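Local coordinates for surface layer protein (Geobacillus stearothermophilus, PDB 4UJ7) that probably self-assembles into the crystalline layer coating the bacterial cell and, in this piece (domains 5 and 6), binds calcium, at residues A111-K116 with V206-V211; N134-K139 with Y184-N189; V194-L199 with T210-V215. One frame throughout, in Å; residues are numbered along the deposited sequence.

Contact 1 (A111-K116 with V206-V211)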
ATOM      1  N   ALA A 111      15.936  -2.104 -11.898  1.00 24.22           N
ATOM      2  CA  ALA A 111      17.145  -2.113 -11.063  1.00 24.33           C
ATOM      3  C   ALA A 111      16.933  -2.970  -9.821  1.00 24.79           C
ATOM      4  O   ALA A 111      17.773  -3.801  -9.487  1.00 24.53           O
ATOM      5  CB  ALA A 111      17.561  -0.700 -10.677  1.00 25.52           C
ATOM      6  N   ASN A 112      15.803  -2.772  -9.138  1.00 23.85           N
ATOM      7  CA  ASN A 112      15.425  -3.626  -8.011  1.00 22.97           C
ATOM      8  C   ASN A 112      13.906  -3.732  -7.830  1.00 23.01           C
ATOM      9  O   ASN A 112      13.142  -3.232  -8.662  1.00 21.81           O
ATOM     10  CB  ASN A 112      16.162  -3.237  -6.699  1.00 25.00           C
ATOM     11  CG  ASN A 112      15.911  -1.802  -6.258  1.00 26.81           C
ATOM     12  OD1 ASN A 112      14.920  -1.177  -6.630  1.00 28.91           O
ATOM     13  ND2 ASN A 112      16.805  -1.282  -5.417  1.00 28.50           N
ATOM     14  N   TYR A 113      13.492  -4.379  -6.746  1.00 22.43           N
ATOM     15  CA  TYR A 113      12.077  -4.677  -6.511  1.00 22.51           C
ATOM     16  C   TYR A 113      11.676  -4.164  -5.150  1.00 23.56           C
ATOM     17  O   TYR A 113      12.507  -4.076  -4.248  1.00 23.66           O
ATOM     18  CB  TYR A 113      11.809  -6.181  -6.622  1.00 23.75           C
ATOM     19  CG  TYR A 113      12.352  -6.755  -7.901  1.00 24.76           C
ATOM     20  CD1 TYR A 113      13.674  -7.206  -7.979  1.00 25.73           C
ATOM     21  CD2 TYR A 113      11.570  -6.790  -9.060  1.00 25.84           C
ATOM     22  CE1 TYR A 113      14.195  -7.699  -9.164  1.00 26.27           C
ATOM     23  CE2 TYR A 113      12.079  -7.296 -10.252  1.00 25.96           C
ATOM     24  CZ  TYR A 113      13.396  -7.748 -10.292  1.00 27.02           C
ATOM     25  OH  TYR A 113      13.937  -8.247 -11.460  1.00 28.36           O
ATOM     26  N   GLN A 114      10.403  -3.797  -5.026  1.00 20.71           N
ATOM     27  CA  GLN A 114       9.841  -3.381  -3.751  1.00 21.15           C
ATOM     28  C   GLN A 114       8.644  -4.259  -3.452  1.00 20.07           C
ATOM     29  O   GLN A 114       7.732  -4.394  -4.278  1.00 19.66           O
ATOM     30  CB  GLN A 114       9.430  -1.903  -3.758  1.00 21.56           C
ATOM     31  CG  GLN A 114      10.617  -0.949  -3.789  1.00 24.20           C
ATOM     32  CD  GLN A 114      10.236   0.509  -3.989  1.00 26.17           C
ATOM     33  OE1 GLN A 114       9.054   0.884  -3.912  1.00 28.01           O
ATOM     34  NE2 GLN A 114      11.251   1.353  -4.230  1.00 24.08           N
ATOM     35  N   ILE A 115       8.676  -4.848  -2.255  1.00 20.71           N
ATOM     36  CA  ILE A 115       7.571  -5.614  -1.717  1.00 20.69           C
ATOM     37  C   ILE A 115       6.764  -4.662  -0.843  1.00 20.51           C
ATOM     38  O   ILE A 115       7.238  -4.162   0.185  1.00 22.13           O
ATOM     39  CB  ILE A 115       8.086  -6.832  -0.926  1.00 20.94           C
ATOM     40  CG1 ILE A 115       8.968  -7.709  -1.836  1.00 22.05           C
ATOM     41  CG2 ILE A 115       6.906  -7.597  -0.332  1.00 21.71           C
ATOM     42  CD1 ILE A 115       9.821  -8.736  -1.105  1.00 23.61           C
ATOM     43  N   LYS A 116       5.546  -4.385  -1.288  1.00 19.79           N
ATOM     44  CA  LYS A 116       4.724  -3.361  -0.682  1.00 19.81           C
ATOM     45  C   LYS A 116       3.558  -3.943   0.132  1.00 18.20           C
ATOM     46  O   LYS A 116       2.769  -4.731  -0.390  1.00 17.81           O
ATOM     47  CB  LYS A 116       4.156  -2.482  -1.792  1.00 20.81           C
ATOM     48  CG  LYS A 116       3.277  -1.377  -1.286  1.00 23.85           C
ATOM     49  CD  LYS A 116       4.089  -0.121  -1.115  1.00 26.77           C
ATOM     50  CE  LYS A 116       3.215   0.948  -0.492  1.00 28.09           C
ATOM     51  NZ  LYS A 116       3.186   0.773   0.985  1.00 32.82           N
ATOM     52  N   VAL A 206      14.157 -17.539  -8.726  1.00 28.18           N
ATOM     53  CA  VAL A 206      14.986 -16.464  -8.164  1.00 26.92           C
ATOM     54  C   VAL A 206      14.293 -15.823  -6.951  1.00 26.53           C
ATOM     55  O   VAL A 206      13.146 -15.389  -7.059  1.00 26.28           O
ATOM     56  CB  VAL A 206      15.304 -15.389  -9.236  1.00 27.40           C
ATOM     57  CG1 VAL A 206      16.115 -14.246  -8.648  1.00 26.91           C
ATOM     58  CG2 VAL A 206      16.039 -16.006 -10.429  1.00 26.64           C
ATOM     59  N   THR A 207      14.973 -15.772  -5.805  1.00 25.05           N
ATOM     60  CA  THR A 207      14.406 -15.099  -4.620  1.00 24.09           C
ATOM     61  C   THR A 207      14.587 -13.585  -4.722  1.00 24.60           C
ATOM     62  O   THR A 207      15.710 -13.097  -4.887  1.00 26.19           O
ATOM     63  CB  THR A 207      15.011 -15.620  -3.300  1.00 24.21           C
ATOM     64  OG1 THR A 207      14.782 -17.031  -3.181  1.00 24.84           O
ATOM     65  CG2 THR A 207      14.392 -14.896  -2.066  1.00 22.54           C
ATOM     66  N   LEU A 208      13.472 -12.852  -4.635  1.00 22.89           N
ATOM     67  CA  LEU A 208      13.478 -11.386  -4.695  1.00 22.68           C
ATOM     68  C   LEU A 208      13.600 -10.740  -3.314  1.00 23.06           C
ATOM     69  O   LEU A 208      14.195  -9.675  -3.171  1.00 23.31           O
ATOM     70  CB  LEU A 208      12.236 -10.850  -5.421  1.00 23.03           C
ATOM     71  CG  LEU A 208      11.934 -11.307  -6.851  1.00 23.34           C
ATOM     72  CD1 LEU A 208      10.743 -10.522  -7.399  1.00 24.83           C
ATOM     73  CD2 LEU A 208      13.142 -11.179  -7.785  1.00 24.30           C
ATOM     74  N   GLY A 209      13.045 -11.388  -2.297  1.00 21.48           N
ATOM     75  CA  GLY A 209      13.139 -10.867  -0.931  1.00 19.71           C
ATOM     76  C   GLY A 209      12.175 -11.577  -0.012  1.00 19.75           C
ATOM     77  O   GLY A 209      11.594 -12.579  -0.400  1.00 19.86           O
ATOM     78  N   THR A 210      12.038 -11.062   1.207  1.00 19.33           N
ATOM     79  CA  THR A 210      11.073 -11.560   2.185  1.00 19.67           C
ATOM     80  C   THR A 210      10.284 -10.426   2.810  1.00 19.14           C
ATOM     81  O   THR A 210      10.722  -9.274   2.804  1.00 18.99           O
ATOM     82  CB  THR A 210      11.731 -12.393   3.309  1.00 20.05           C
ATOM     83  OG1 THR A 210      12.626 -11.568   4.074  1.00 22.34           O
ATOM     84  CG2 THR A 210      12.466 -13.602   2.736  1.00 21.41           C
ATOM     85  N   VAL A 211       9.109 -10.751   3.343  1.00 18.41           N
ATOM     86  CA  VAL A 211       8.320  -9.803   4.124  1.00 18.71           C
ATOM     87  C   VAL A 211       7.684 -10.561   5.285  1.00 18.63           C
ATOM     88  O   VAL A 211       7.191 -11.679   5.115  1.00 17.78           O
ATOM     89  CB  VAL A 211       7.260  -9.065   3.254  1.00 18.64           C
ATOM     90  CG1 VAL A 211       6.254 -10.037   2.636  1.00 19.32           C
ATOM     91  CG2 VAL A 211       6.565  -7.954   4.042  1.00 19.38           C
TER
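The isobutyl end of Leu208 lies against one face of the Tyr113 ring. Its CD2 methyl sits above the rim, 4.2 Å from the ring centroid and only 22° off the normal, which makes a CH-pi contact; the nearest ring carbon is CE1, 3.9 Å from CD2. The other methyl, CD1, stands over the CG-CD2 bond on the same face, 4.1 Å from Tyr113 CG, and the leucine fork therefore straddles the ring from its CG-CD2 side to its CD1-CE1 side.

Two residues on, Ile115 makes the second half of the contact with both of its branches. With CG1 beside the backbone N (chi1 -57°) and an extended second torsion, CD1 runs out over the main chain of Gly209 and stops 3.8 Å from Gly209 C. The CG2 branch turns the other way and meets Val211 CB at 3.9 Å. A beta carbon built on Gly209 would stand about 3.1 Å from Ile115 CD1, a tight fit, and the bare backbone here suits the reach of that methyl.

Further out, Ile153 touches both Tyr113 and Leu208, while Val201 packs on Ile115 and Leu138 on Val211. The strands belong to different sheets: 110-117 pairs with 135-144, and 206-216 with 195-203. Each carries a classic beta bulge, Ala111 and Asn112 opposite Val143, and Leu208 and Gly209 opposite Val201. The axes of segments 111-116 and 206-211 approach to 7.8 Å at an angle of 37°, nearer than the usual spacing of packed sheets.

No hydrogen bond passes between the segments. The contact rests on dispersion and on the fit of methyls to a ring face and a glycine backbone, closing the partly exposed margin of the sandwich without any directional polar link.

Contact 2 (N134-K139 with Y184-N189). With CA (calcium ion), chain B; CA (calcium ion), chain C.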
ATOM      1  N   ASN A 134      -8.779  -9.049   8.770  1.00 16.44           N
ATOM      2  CA  ASN A 134      -8.532 -10.476   8.566  1.00 15.28           C
ATOM      3  C   ASN A 134      -7.609 -10.821   7.412  1.00 15.73           C
ATOM      4  O   ASN A 134      -7.489 -11.989   7.015  1.00 15.89           O
ATOM      5  CB  ASN A 134      -9.871 -11.205   8.453  1.00 15.77           C
ATOM      6  CG  ASN A 134     -10.641 -11.203   9.770  1.00 15.95           C
ATOM      7  OD1 ASN A 134     -10.079 -11.442  10.848  1.00 16.01           O
ATOM      8  ND2 ASN A 134     -11.944 -10.950   9.680  1.00 18.22           N
ATOM      9  N   ASP A 135      -6.926  -9.822   6.880  1.00 14.78           N
ATOM     10  CA  ASP A 135      -5.957 -10.106   5.833  1.00 15.61           C
ATOM     11  C   ASP A 135      -4.746  -9.198   5.847  1.00 15.30           C
ATOM     12  O   ASP A 135      -4.682  -8.236   6.627  1.00 15.74           O
ATOM     13  CB  ASP A 135      -6.630 -10.188   4.435  1.00 16.03           C
ATOM     14  CG  ASP A 135      -7.002  -8.823   3.834  1.00 17.80           C
ATOM     15  OD1 ASP A 135      -6.538  -7.757   4.285  1.00 19.54           O
ATOM     16  OD2 ASP A 135      -7.758  -8.835   2.842  1.00 20.89           O
ATOM     17  N   VAL A 136      -3.775  -9.560   5.012  1.00 14.45           N
ATOM     18  CA  VAL A 136      -2.726  -8.653   4.570  1.00 14.78           C
ATOM     19  C   VAL A 136      -2.812  -8.644   3.060  1.00 15.13           C
ATOM     20  O   VAL A 136      -3.138  -9.655   2.440  1.00 14.44           O
ATOM     21  CB  VAL A 136      -1.324  -9.107   5.047  1.00 15.33           C
ATOM     22  CG1 VAL A 136      -0.213  -8.282   4.409  1.00 15.39           C
ATOM     23  CG2 VAL A 136      -1.250  -9.041   6.568  1.00 16.49           C
ATOM     24  N   GLN A 137      -2.537  -7.485   2.473  0.50 15.11           N
ATOM     25  CA  GLN A 137      -2.536  -7.331   1.030  0.50 15.27           C
ATOM     26  C   GLN A 137      -1.178  -6.859   0.565  0.50 15.01           C
ATOM     27  O   GLN A 137      -0.650  -5.869   1.083  0.50 15.22           O
ATOM     28  CB  GLN A 137      -3.576  -6.298   0.625  0.50 16.80           C
ATOM     29  CG  GLN A 137      -4.993  -6.824   0.658  0.50 18.28           C
ATOM     30  CD  GLN A 137      -5.927  -5.833   0.017  0.50 19.57           C
ATOM     31  OE1 GLN A 137      -6.002  -4.673   0.433  0.50 21.66           O
ATOM     32  NE2 GLN A 137      -6.602  -6.263  -1.025  0.50 19.92           N
ATOM     33  N   LEU A 138      -0.620  -7.569  -0.413  1.00 14.56           N
ATOM     34  CA  LEU A 138       0.731  -7.287  -0.921  1.00 14.39           C
ATOM     35  C   LEU A 138       0.751  -7.024  -2.416  1.00 14.41           C
ATOM     36  O   LEU A 138      -0.000  -7.638  -3.178  1.00 14.18           O
ATOM     37  CB  LEU A 138       1.652  -8.494  -0.655  1.00 15.28           C
ATOM     38  CG  LEU A 138       1.776  -8.942   0.802  1.00 14.37           C
ATOM     39  CD1 LEU A 138       2.579 -10.236   0.863  1.00 15.89           C
ATOM     40  CD2 LEU A 138       2.394  -7.875   1.705  1.00 15.15           C
ATOM     41  N   LYS A 139       1.618  -6.097  -2.828  1.00 14.95           N
ATOM     42  CA  LYS A 139       1.997  -5.985  -4.233  1.00 16.03           C
ATOM     43  C   LYS A 139       3.522  -6.050  -4.333  1.00 15.84           C
ATOM     44  O   LYS A 139       4.232  -5.782  -3.363  1.00 16.52           O
ATOM     45  CB  LYS A 139       1.465  -4.689  -4.862  1.00 17.19           C
ATOM     46  CG  LYS A 139       0.021  -4.797  -5.344  1.00 18.24           C
ATOM     47  CD  LYS A 139      -0.428  -3.456  -5.924  1.00 19.56           C
ATOM     48  CE  LYS A 139      -1.797  -3.578  -6.570  1.00 19.20           C
ATOM     49  NZ  LYS A 139      -1.724  -4.421  -7.782  1.00 19.38           N
ATOM     50  N   TYR A 184      -1.739  -9.926  -3.816  1.00 14.83           N
ATOM     51  CA  TYR A 184      -1.517 -11.182  -3.099  1.00 15.06           C
ATOM     52  C   TYR A 184      -2.169 -11.042  -1.717  1.00 15.23           C
ATOM     53  O   TYR A 184      -1.811 -10.145  -0.942  1.00 16.41           O
ATOM     54  CB  TYR A 184      -0.017 -11.449  -2.958  1.00 15.73           C
ATOM     55  CG  TYR A 184       0.450 -12.783  -3.511  1.00 16.27           C
ATOM     56  CD1 TYR A 184       0.050 -13.984  -2.918  1.00 16.66           C
ATOM     57  CD2 TYR A 184       1.300 -12.841  -4.626  1.00 16.83           C
ATOM     58  CE1 TYR A 184       0.471 -15.211  -3.408  1.00 17.37           C
ATOM     59  CE2 TYR A 184       1.739 -14.068  -5.123  1.00 18.00           C
ATOM     60  CZ  TYR A 184       1.324 -15.251  -4.513  1.00 18.21           C
ATOM     61  OH  TYR A 184       1.744 -16.482  -4.993  1.00 19.42           O
ATOM     62  N   VAL A 185      -3.137 -11.903  -1.431  1.00 14.02           N
ATOM     63  CA  VAL A 185      -3.959 -11.781  -0.230  1.00 13.69           C
ATOM     64  C   VAL A 185      -3.548 -12.866   0.747  1.00 14.11           C
ATOM     65  O   VAL A 185      -3.566 -14.061   0.421  1.00 14.63           O
ATOM     66  CB  VAL A 185      -5.454 -11.861  -0.574  1.00 13.99           C
ATOM     67  CG1 VAL A 185      -6.305 -11.747   0.686  1.00 13.63           C
ATOM     68  CG2 VAL A 185      -5.829 -10.766  -1.566  1.00 15.03           C
ATOM     69  N   ILE A 186      -3.180 -12.429   1.947  1.00 13.49           N
ATOM     70  CA  ILE A 186      -2.718 -13.328   3.005  1.00 13.02           C
ATOM     71  C   ILE A 186      -3.820 -13.431   4.068  1.00 13.45           C
ATOM     72  O   ILE A 186      -4.321 -12.412   4.554  1.00 14.40           O
ATOM     73  CB  ILE A 186      -1.417 -12.779   3.660  1.00 12.37           C
ATOM     74  CG1 ILE A 186      -0.415 -12.231   2.617  1.00 12.77           C
ATOM     75  CG2 ILE A 186      -0.789 -13.861   4.539  1.00 13.21           C
ATOM     76  CD1 ILE A 186      -0.020 -13.235   1.554  1.00 13.66           C
ATOM     77  N   THR A 187      -4.195 -14.653   4.439  1.00 13.26           N
ATOM     78  CA  THR A 187      -5.233 -14.858   5.463  1.00 13.61           C
ATOM     79  C   THR A 187      -4.786 -15.910   6.472  1.00 13.44           C
ATOM     80  O   THR A 187      -3.884 -16.706   6.192  1.00 13.39           O
ATOM     81  CB  THR A 187      -6.550 -15.316   4.827  1.00 14.21           C
ATOM     82  OG1 THR A 187      -6.297 -16.461   4.004  1.00 15.55           O
ATOM     83  CG2 THR A 187      -7.201 -14.189   3.982  1.00 14.90           C
ATOM     84  N   ASP A 188      -5.404 -15.904   7.650  1.00 13.75           N
ATOM     85  CA  ASP A 188      -5.142 -16.916   8.691  1.00 14.97           C
ATOM     86  C   ASP A 188      -5.576 -18.286   8.176  1.00 15.14           C
ATOM     87  O   ASP A 188      -6.590 -18.420   7.493  1.00 15.57           O
ATOM     88  CB  ASP A 188      -5.929 -16.557   9.947  1.00 15.92           C
ATOM     89  CG  ASP A 188      -5.580 -17.424  11.145  1.00 16.76           C
ATOM     90  OD1 ASP A 188      -4.505 -18.046  11.166  1.00 16.91           O
ATOM     91  OD2 ASP A 188      -6.385 -17.413  12.117  1.00 20.36           O
ATOM     92  N   ASN A 189      -4.778 -19.298   8.508  1.00 14.89           N
ATOM     93  CA  ASN A 189      -5.125 -20.698   8.251  1.00 15.98           C
ATOM     94  C   ASN A 189      -4.862 -21.540   9.494  1.00 16.01           C
ATOM     95  O   ASN A 189      -3.991 -22.404   9.497  1.00 17.82           O
ATOM     96  CB  ASN A 189      -4.291 -21.232   7.076  1.00 17.36           C
ATOM     97  CG  ASN A 189      -4.703 -22.635   6.653  1.00 18.90           C
ATOM     98  OD1 ASN A 189      -5.858 -23.029   6.808  1.00 19.51           O
ATOM     99  ND2 ASN A 189      -3.755 -23.388   6.106  1.00 21.69           N
TER
HETATM  100 CA    CA B 800     -10.597 -11.384  13.144  1.00 17.60          CA
HETATM  101 CA    CA C 801      -4.748  -6.212   7.931  1.00 15.05          CA
HETATM  102  O   HOH W   1      -7.748 -14.392   8.219  1.00 18.05           O
HETATM  103  O   HOH W   2     -12.943 -11.326  12.607  1.00 20.25           O
HETATM  104  O   HOH W   3      -6.989  -6.625   6.728  1.00 20.07           O
HETATM  105  O   HOH W   4     -10.943 -13.664  12.459  1.00 17.50           O
HETATM  106  O   HOH W   5      -5.605  -3.921   7.644  1.00 17.92           O
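Ile186 O takes one N-H bond and a weaker, bent CA-H...O contact from the opposing strand. Val136 N donates to it over 2.9 Å, in the carbonyl plane and on a lone pair, and Asp135 CA lies 3.1 Å from the same oxygen. The return bond of this antiparallel hydrogen-bonded pair, Ile186 N to Val136 O, is shorter at 2.8 Å and almost straight, 175° at the hydrogen. Leu138 and Tyr184 form the next such pair.

On the face bearing Val136 and Leu138, the beta carbons of Val136 and Ile186 meet at 3.9 Å. Ile186 is bent in both torsions (chi1 -43°, chi2 -56°), and this swings its CG1-CD1 arm toward Leu138, whose CD1 lies 4.0 Å from Ile186 CG1. Ile123 covers Val136 and Ile186 from the parallel end strand of the facing sheet.

On the other face, Asp135 OD2 rests 3.9 Å from the CG1 methyl of Val185, while OD1 turns to a water that also accepts from Asp135 N and is itself a calcium ligand, making the carboxylate a second-shell group for that ion. At the start of segment 134-139, the backbone Asp135 O binds the same calcium directly at 2.4 Å, in company with Asp119, Asp120, Lys122 and Asn133. Asn134 OD1 reaches a second calcium, also at 2.4 Å, which Asp124, Ser126 and Glu129 help to hold. Beyond the last paired residues, one water links Asn134 O to Asp188 N.

One peptide group thus serves both metal and sheet: its carbonyl, Asp135 O, faces the calcium, and its N-H, that of Val136, faces Ile186 O. The ion probably draws charge through this peptide and strengthens the N-H as a donor, consistent with metal and strand pairing supporting one another here.

Contact 3 (V194-L199 with T210-V215). With CA (calcium ion), chain D.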
ATOM      1  N   VAL A 194       0.151 -16.060  18.288  1.00 19.24           N
ATOM      2  CA  VAL A 194       0.442 -14.789  17.639  1.00 18.39           C
ATOM      3  C   VAL A 194       1.934 -14.737  17.303  1.00 18.18           C
ATOM      4  O   VAL A 194       2.751 -15.448  17.916  1.00 19.07           O
ATOM      5  CB  VAL A 194       0.058 -13.586  18.528  1.00 18.01           C
ATOM      6  CG1 VAL A 194      -1.426 -13.627  18.884  1.00 18.53           C
ATOM      7  CG2 VAL A 194       0.901 -13.564  19.805  1.00 19.15           C
ATOM      8  N   GLY A 195       2.303 -13.915  16.323  1.00 17.28           N
ATOM      9  CA  GLY A 195       3.710 -13.648  16.038  1.00 18.40           C
ATOM     10  C   GLY A 195       3.937 -13.324  14.580  1.00 16.31           C
ATOM     11  O   GLY A 195       2.978 -13.209  13.804  1.00 17.60           O
ATOM     12  N   LYS A 196       5.209 -13.221  14.207  1.00 16.66           N
ATOM     13  CA  LYS A 196       5.631 -12.968  12.841  1.00 16.78           C
ATOM     14  C   LYS A 196       5.708 -14.250  12.024  1.00 16.14           C
ATOM     15  O   LYS A 196       6.133 -15.313  12.521  1.00 16.68           O
ATOM     16  CB  LYS A 196       7.028 -12.312  12.841  1.00 18.06           C
ATOM     17  CG  LYS A 196       7.126 -10.949  13.538  1.00 20.65           C
ATOM     18  CD  LYS A 196       6.272  -9.918  12.817  1.00 21.57           C
ATOM     19  CE  LYS A 196       6.329  -8.530  13.446  1.00 22.87           C
ATOM     20  NZ  LYS A 196       7.524  -7.771  12.993  1.00 25.62           N
ATOM     21  N   GLU A 197       5.331 -14.143  10.748  1.00 15.20           N
ATOM     22  CA  GLU A 197       5.524 -15.219   9.785  1.00 16.13           C
ATOM     23  C   GLU A 197       6.235 -14.674   8.554  1.00 16.00           C
ATOM     24  O   GLU A 197       5.756 -13.722   7.935  1.00 15.98           O
ATOM     25  CB  GLU A 197       4.170 -15.848   9.413  1.00 15.69           C
ATOM     26  CG  GLU A 197       4.253 -17.059   8.479  1.00 16.42           C
ATOM     27  CD  GLU A 197       4.675 -18.350   9.150  1.00 16.28           C
ATOM     28  OE1 GLU A 197       5.184 -18.332  10.294  1.00 16.71           O
ATOM     29  OE2 GLU A 197       4.471 -19.414   8.526  1.00 15.92           O
ATOM     30  N   THR A 198       7.378 -15.258   8.212  1.00 16.15           N
ATOM     31  CA  THR A 198       8.181 -14.813   7.076  1.00 16.81           C
ATOM     32  C   THR A 198       7.622 -15.342   5.756  1.00 16.68           C
ATOM     33  O   THR A 198       7.494 -16.558   5.568  1.00 17.30           O
ATOM     34  CB  THR A 198       9.660 -15.239   7.253  1.00 17.58           C
ATOM     35  OG1 THR A 198      10.154 -14.652   8.456  1.00 20.10           O
ATOM     36  CG2 THR A 198      10.517 -14.748   6.087  1.00 18.95           C
ATOM     37  N   LEU A 199       7.290 -14.434   4.838  1.00 16.46           N
ATOM     38  CA  LEU A 199       6.928 -14.824   3.478  1.00 15.64           C
ATOM     39  C   LEU A 199       8.064 -14.582   2.517  1.00 16.32           C
ATOM     40  O   LEU A 199       8.692 -13.536   2.548  1.00 16.93           O
ATOM     41  CB  LEU A 199       5.688 -14.062   3.003  1.00 14.78           C
ATOM     42  CG  LEU A 199       4.475 -14.126   3.928  1.00 15.31           C
ATOM     43  CD1 LEU A 199       3.307 -13.326   3.351  1.00 16.01           C
ATOM     44  CD2 LEU A 199       4.059 -15.575   4.179  1.00 16.74           C
ATOM     45  N   THR A 210      12.038 -11.062   1.207  1.00 19.33           N
ATOM     46  CA  THR A 210      11.073 -11.560   2.185  1.00 19.67           C
ATOM     47  C   THR A 210      10.284 -10.426   2.810  1.00 19.14           C
ATOM     48  O   THR A 210      10.722  -9.274   2.804  1.00 18.99           O
ATOM     49  CB  THR A 210      11.731 -12.393   3.309  1.00 20.05           C
ATOM     50  OG1 THR A 210      12.626 -11.568   4.074  1.00 22.34           O
ATOM     51  CG2 THR A 210      12.466 -13.602   2.736  1.00 21.41           C
ATOM     52  N   VAL A 211       9.109 -10.751   3.343  1.00 18.41           N
ATOM     53  CA  VAL A 211       8.320  -9.803   4.124  1.00 18.71           C
ATOM     54  C   VAL A 211       7.684 -10.561   5.285  1.00 18.63           C
ATOM     55  O   VAL A 211       7.191 -11.679   5.115  1.00 17.78           O
ATOM     56  CB  VAL A 211       7.260  -9.065   3.254  1.00 18.64           C
ATOM     57  CG1 VAL A 211       6.254 -10.037   2.636  1.00 19.32           C
ATOM     58  CG2 VAL A 211       6.565  -7.954   4.042  1.00 19.38           C
ATOM     59  N   ASP A 212       7.721  -9.964   6.470  1.00 19.38           N
ATOM     60  CA  ASP A 212       7.119 -10.572   7.643  1.00 21.06           C
ATOM     61  C   ASP A 212       5.710 -10.042   7.818  1.00 21.02           C
ATOM     62  O   ASP A 212       5.506  -8.831   7.919  1.00 25.67           O
ATOM     63  CB  ASP A 212       7.949 -10.272   8.894  1.00 22.83           C
ATOM     64  CG  ASP A 212       9.178 -11.159   9.015  1.00 24.73           C
ATOM     65  OD1 ASP A 212       9.457 -11.976   8.113  1.00 24.59           O
ATOM     66  OD2 ASP A 212       9.877 -11.036  10.042  1.00 28.56           O
ATOM     67  N   VAL A 213       4.726 -10.933   7.808  1.00 17.79           N
ATOM     68  CA  VAL A 213       3.382 -10.577   8.243  1.00 17.08           C
ATOM     69  C   VAL A 213       3.214 -10.920   9.718  1.00 16.80           C
ATOM     70  O   VAL A 213       3.994 -11.694  10.265  1.00 17.58           O
ATOM     71  CB  VAL A 213       2.280 -11.229   7.377  1.00 16.61           C
ATOM     72  CG1 VAL A 213       2.418 -10.748   5.936  1.00 18.28           C
ATOM     73  CG2 VAL A 213       2.325 -12.765   7.453  1.00 16.76           C
ATOM     74  N   GLU A 214       2.233 -10.308  10.375  1.00 16.09           N
ATOM     75  CA  GLU A 214       2.040 -10.524  11.807  1.00 17.07           C
ATOM     76  C   GLU A 214       0.614 -10.956  12.106  1.00 16.92           C
ATOM     77  O   GLU A 214      -0.342 -10.294  11.687  1.00 17.08           O
ATOM     78  CB  GLU A 214       2.366  -9.245  12.597  1.00 18.79           C
ATOM     79  CG  GLU A 214       2.417  -9.450  14.111  1.00 21.20           C
ATOM     80  CD  GLU A 214       2.647  -8.166  14.895  1.00 23.04           C
ATOM     81  OE1 GLU A 214       2.857  -7.098  14.276  1.00 26.61           O
ATOM     82  OE2 GLU A 214       2.608  -8.224  16.150  1.00 25.17           O
ATOM     83  N   VAL A 215       0.476 -12.059  12.835  1.00 16.24           N
ATOM     84  CA  VAL A 215      -0.815 -12.432  13.390  1.00 16.06           C
ATOM     85  C   VAL A 215      -0.893 -11.858  14.802  1.00 16.43           C
ATOM     86  O   VAL A 215       0.025 -12.043  15.609  1.00 17.55           O
ATOM     87  CB  VAL A 215      -1.043 -13.965  13.356  1.00 16.52           C
ATOM     88  CG1 VAL A 215      -2.266 -14.361  14.167  1.00 16.97           C
ATOM     89  CG2 VAL A 215      -1.230 -14.408  11.915  1.00 16.36           C
TER
HETATM   90 CA    CA D 802       4.488 -20.818  10.604  1.00 13.69          CA
HETATM   91  O   HOH W   6       9.723  -8.284  11.501  1.00 38.44           O
HETATM   92  O   HOH W   7       7.260  -6.943  10.126  1.00 39.46           O
HETATM   93  O   HOH W   8       3.373 -22.138   8.915  1.00 14.95           O
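Thr198 and Asp212 meet because each side chain leans back beside its own backbone N, the threonine OG1 with chi1 -60° and the aspartate CG with chi1 -79°. The hydroxyl then donates to Asp212 OD1 over 2.8 Å, approaching from above the carboxylate, 36° out of its plane. The second oxygen, OD2, serves Lys196 through a water that accepts from NZ; the charges themselves stay 5.0 Å apart from NZ to OD2, too far for a salt bridge.

Lys196 bends twice along its chain and lies across Glu214, with its CE 3.8 Å from Glu214 OE1. That glutamate is extended, and its OE1 forms a salt bridge with Lys122, whose carbonyl is a calcium ligand. With an alanine in place of Glu214, the Lys122 ammonium would probably lose its carboxylate partner and the CD-CE part of Lys196 the side chain it lies against.

The opposite face is apolar apart from one acid. Leu199 and Val213 cross at about a right angle, CD1 of the leucine 3.8 Å from CG1 of the valine, and Leu138 and Val136 of the facing sheet close over them. Glu197 starts on this same face, its CB near Val213 CG2, but the chain then turns outward and its carboxylate clasps a calcium with both oxygens, OE1 at 2.6 Å and OE2 at 2.5 Å. Glu162, Asp165, Asn167 and Val169 supply other protein ligands.

Three hydrogen-bonded pairs, Gly195 with Val215, Glu197 with Val213 and Leu199 with Val211, stitch the backbones; the angles of Gly195 would jam a beta carbon against the preceding carbonyl. A hairpin with one polar side and one apolar side packed on a second sheet is expected of an Ig-like beta sandwich, consistent with the bacterial Ig-like (BIG2) assignment.

How the contacts relate
The three contacts describe one beta sandwich. Contacts 2 and 3 pair strands within its two sheets, and contact 1 spans the sheets. Strand 206-216 serves contacts 1 and 3, which share Thr210 and Val211; strand 110-117 joins contact 2 through a probable hydrogen bond from Lys116 N to Lys139 O, 2.8 Å. The centres of contacts 2 and 3 are about 11 Å apart, and their apolar faces pack together: Ile186 CD1 lies 3.8 Å from Leu199 CD1, and Val136 CG1 3.9 Å from Val213 CG1. Calcium ions are bound in contacts 2 and 3, whereas the nearest to the side chain of Val211 in contact 1 is about 12 Å away.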